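Local coordinates for protein phosphoserine phosphatase (Thermococcus onnurineus, PDB 4AP9) that probably hydrolyses L-phosphoserine to L-serine and phosphate, the last step of serine biosynthesis, as a magnesium-dependent member of the haloacid dehalogenase superfamily, at residues L42-L46 and S47-E51. Numbering follows the deposited sequence.
With 1PS (3-pyridinium-1-ylpropane-1-sulfonate), chain F.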
loop_
_atom_site.group_PDB
_atom_site.type_symbol
_atom_site.label_atom_id
_atom_site.label_comp_id
_atom_site.label_asym_id
_atom_site.label_seq_id
_atom_site.Cartn_x
_atom_site.Cartn_y
_atom_site.Cartn_z
ATOM N N LEU A 42 13.774 15.792 32.465
ATOM C CA LEU A 42 12.369 15.617 32.135
ATOM C C LEU A 42 11.834 16.882 31.470
ATOM O O LEU A 42 11.209 16.813 30.421
ATOM C CB LEU A 42 11.536 15.278 33.380
ATOM C CG LEU A 42 10.017 15.153 33.227
ATOM C CD1 LEU A 42 9.644 14.015 32.264
ATOM C CD2 LEU A 42 9.329 14.953 34.575
ATOM N N GLU A 43 12.094 18.035 32.082
ATOM C CA GLU A 43 11.582 19.297 31.550
ATOM C C GLU A 43 12.124 19.552 30.153
ATOM O O GLU A 43 11.393 19.992 29.265
ATOM C CB GLU A 43 11.933 20.462 32.481
ATOM C CG GLU A 43 11.265 20.372 33.858
ATOM C CD GLU A 43 9.781 20.682 33.822
ATOM O OE1 GLU A 43 9.292 21.160 32.773
ATOM O OE2 GLU A 43 9.093 20.451 34.842
ATOM N N LYS A 44 13.403 19.255 29.955
ATOM C CA LYS A 44 14.020 19.426 28.646
ATOM C C LYS A 44 13.363 18.498 27.622
ATOM O O LYS A 44 13.130 18.883 26.474
ATOM C CB LYS A 44 15.522 19.168 28.722
ATOM C CG LYS A 44 16.344 20.285 29.371
ATOM C CD LYS A 44 17.791 19.839 29.537
ATOM C CE LYS A 44 18.672 20.966 30.062
ATOM N NZ LYS A 44 20.076 20.521 30.173
ATOM N N GLY A 45 13.058 17.276 28.044
ATOM C CA GLY A 45 12.391 16.328 27.164
ATOM C C GLY A 45 10.995 16.790 26.783
ATOM O O GLY A 45 10.608 16.760 25.613
ATOM N N LEU A 46 10.232 17.220 27.782
ATOM C CA LEU A 46 8.835 17.591 27.592
ATOM C C LEU A 46 8.695 18.823 26.713
ATOM O O LEU A 46 7.702 18.975 25.993
ATOM C CB LEU A 46 8.171 17.863 28.937
ATOM C CG LEU A 46 8.001 16.642 29.838
ATOM C CD1 LEU A 46 7.480 17.061 31.198
ATOM C CD2 LEU A 46 7.078 15.635 29.179
ATOM N N SER A 47 9.695 19.698 26.774
ATOM C CA SER A 47 9.647 20.955 26.040
ATOM C C SER A 47 10.269 20.797 24.666
ATOM O O SER A 47 10.183 21.705 23.840
ATOM C CB SER A 47 10.419 22.030 26.801
ATOM O OG SER A 47 11.755 21.612 26.995
ATOM N N GLY A 48 10.916 19.656 24.440
ATOM C CA GLY A 48 11.558 19.372 23.167
ATOM C C GLY A 48 12.907 20.046 22.983
ATOM O O GLY A 48 13.438 20.097 21.876
ATOM N N GLU A 49 13.467 20.567 24.066
ATOM C CA GLU A 49 14.804 21.143 24.036
ATOM C C GLU A 49 15.873 20.095 23.782
ATOM O O GLU A 49 16.961 20.411 23.305
ATOM C CB GLU A 49 15.095 21.900 25.331
ATOM C CG GLU A 49 14.383 23.222 25.370
ATOM C CD GLU A 49 14.117 23.715 26.775
ATOM O OE1 GLU A 49 14.727 23.187 27.734
ATOM O OE2 GLU A 49 13.294 24.634 26.915
ATOM N N VAL A 50 15.562 18.848 24.110
ATOM C CA VAL A 50 16.442 17.739 23.791
ATOM C C VAL A 50 15.575 16.613 23.244
ATOM O O VAL A 50 14.379 16.555 23.533
ATOM C CB VAL A 50 17.204 17.244 25.031
ATOM C CG1 VAL A 50 18.148 18.320 25.553
ATOM C CG2 VAL A 50 16.219 16.834 26.107
ATOM N N GLU A 51 16.163 15.732 22.444
ATOM C CA GLU A 51 15.397 14.611 21.891
ATOM C C GLU A 51 14.834 13.726 23.002
ATOM O O GLU A 51 15.470 13.524 24.033
ATOM C CB GLU A 51 16.252 13.788 20.935
ATOM C CG GLU A 51 16.590 14.538 19.666
ATOM C CD GLU A 51 15.342 15.088 18.993
ATOM O OE1 GLU A 51 14.396 14.304 18.753
ATOM O OE2 GLU A 51 15.292 16.307 18.731
HETATM N N1 1PS F . 7.042 13.241 23.918
HETATM C C1 1PS F . 7.983 13.993 23.333
HETATM C C2 1PS F . 8.067 15.352 23.601
HETATM C C3 1PS F . 6.157 13.775 24.774
HETATM C C4 1PS F . 6.176 15.131 25.074
HETATM C C5 1PS F . 7.153 15.943 24.484
HETATM C C6 1PS F . 7.020 11.828 23.636
HETATM C C7 1PS F . 5.811 11.184 24.231
HETATM C C8 1PS F . 6.164 9.926 24.979
HETATM S S1 1PS F . 6.354 8.599 23.821
HETATM O O1 1PS F . 6.053 7.338 24.523
HETATM O O2 1PS F . 7.734 8.519 23.376
HETATM O O3 1PS F . 5.517 8.878 22.692
HETATM O O HOH W 1 11.724 15.716 23.319
#
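Lys44 and Val50 meet where helix 36-47 ends in a Schellman motif. Gly48, with phi 79°, is the first residue to leave helical backbone angles. Two bonds back into the last turn define the motif. Glu49 N gives Lys44 O a weak bond of 3.0 Å, bent to 123°. Gly48 N bonds to Gly45 O from above the carbonyl plane. Lys44 O also faces Val50 N, in a longer bond that is again weak, while Ser47 N keeps a helical bond to Glu43 O.

The Ser47 hydroxyl turns back over the helix end. A chi1 of 58° folds it toward the last turn, where Ser47 OG lies 2.8 Å from Glu43 O and 3.1 Å from Lys44 O. Its single proton can serve either carbonyl.

Val50 CG2 rests 3.6 Å from Lys44 CB and also touches Gly45 N. The Lys44 and Glu49 side chains cross at about a right angle, with Glu49 OE1 beside Lys44 CG. Lys44 NZ is 6.5 Å from Glu49 OE1, too far for a salt bridge; it has a weak, long ion pair with Glu40.

Further out, Leu46 packs on Trp52 of helix 52-62 and on Arg27 of helix 25-33. Arg27 also forms a salt bridge with Glu43 OE2. Gly45 and Leu46 line the pocket of the bound pyridinium sulfonate, with Leu46 O 3.4 Å from ring atom C5. A water ties the helix end to the loop by donating to two carbonyls: its oxygen is 2.8 Å from both Gly45 O and Val50 O.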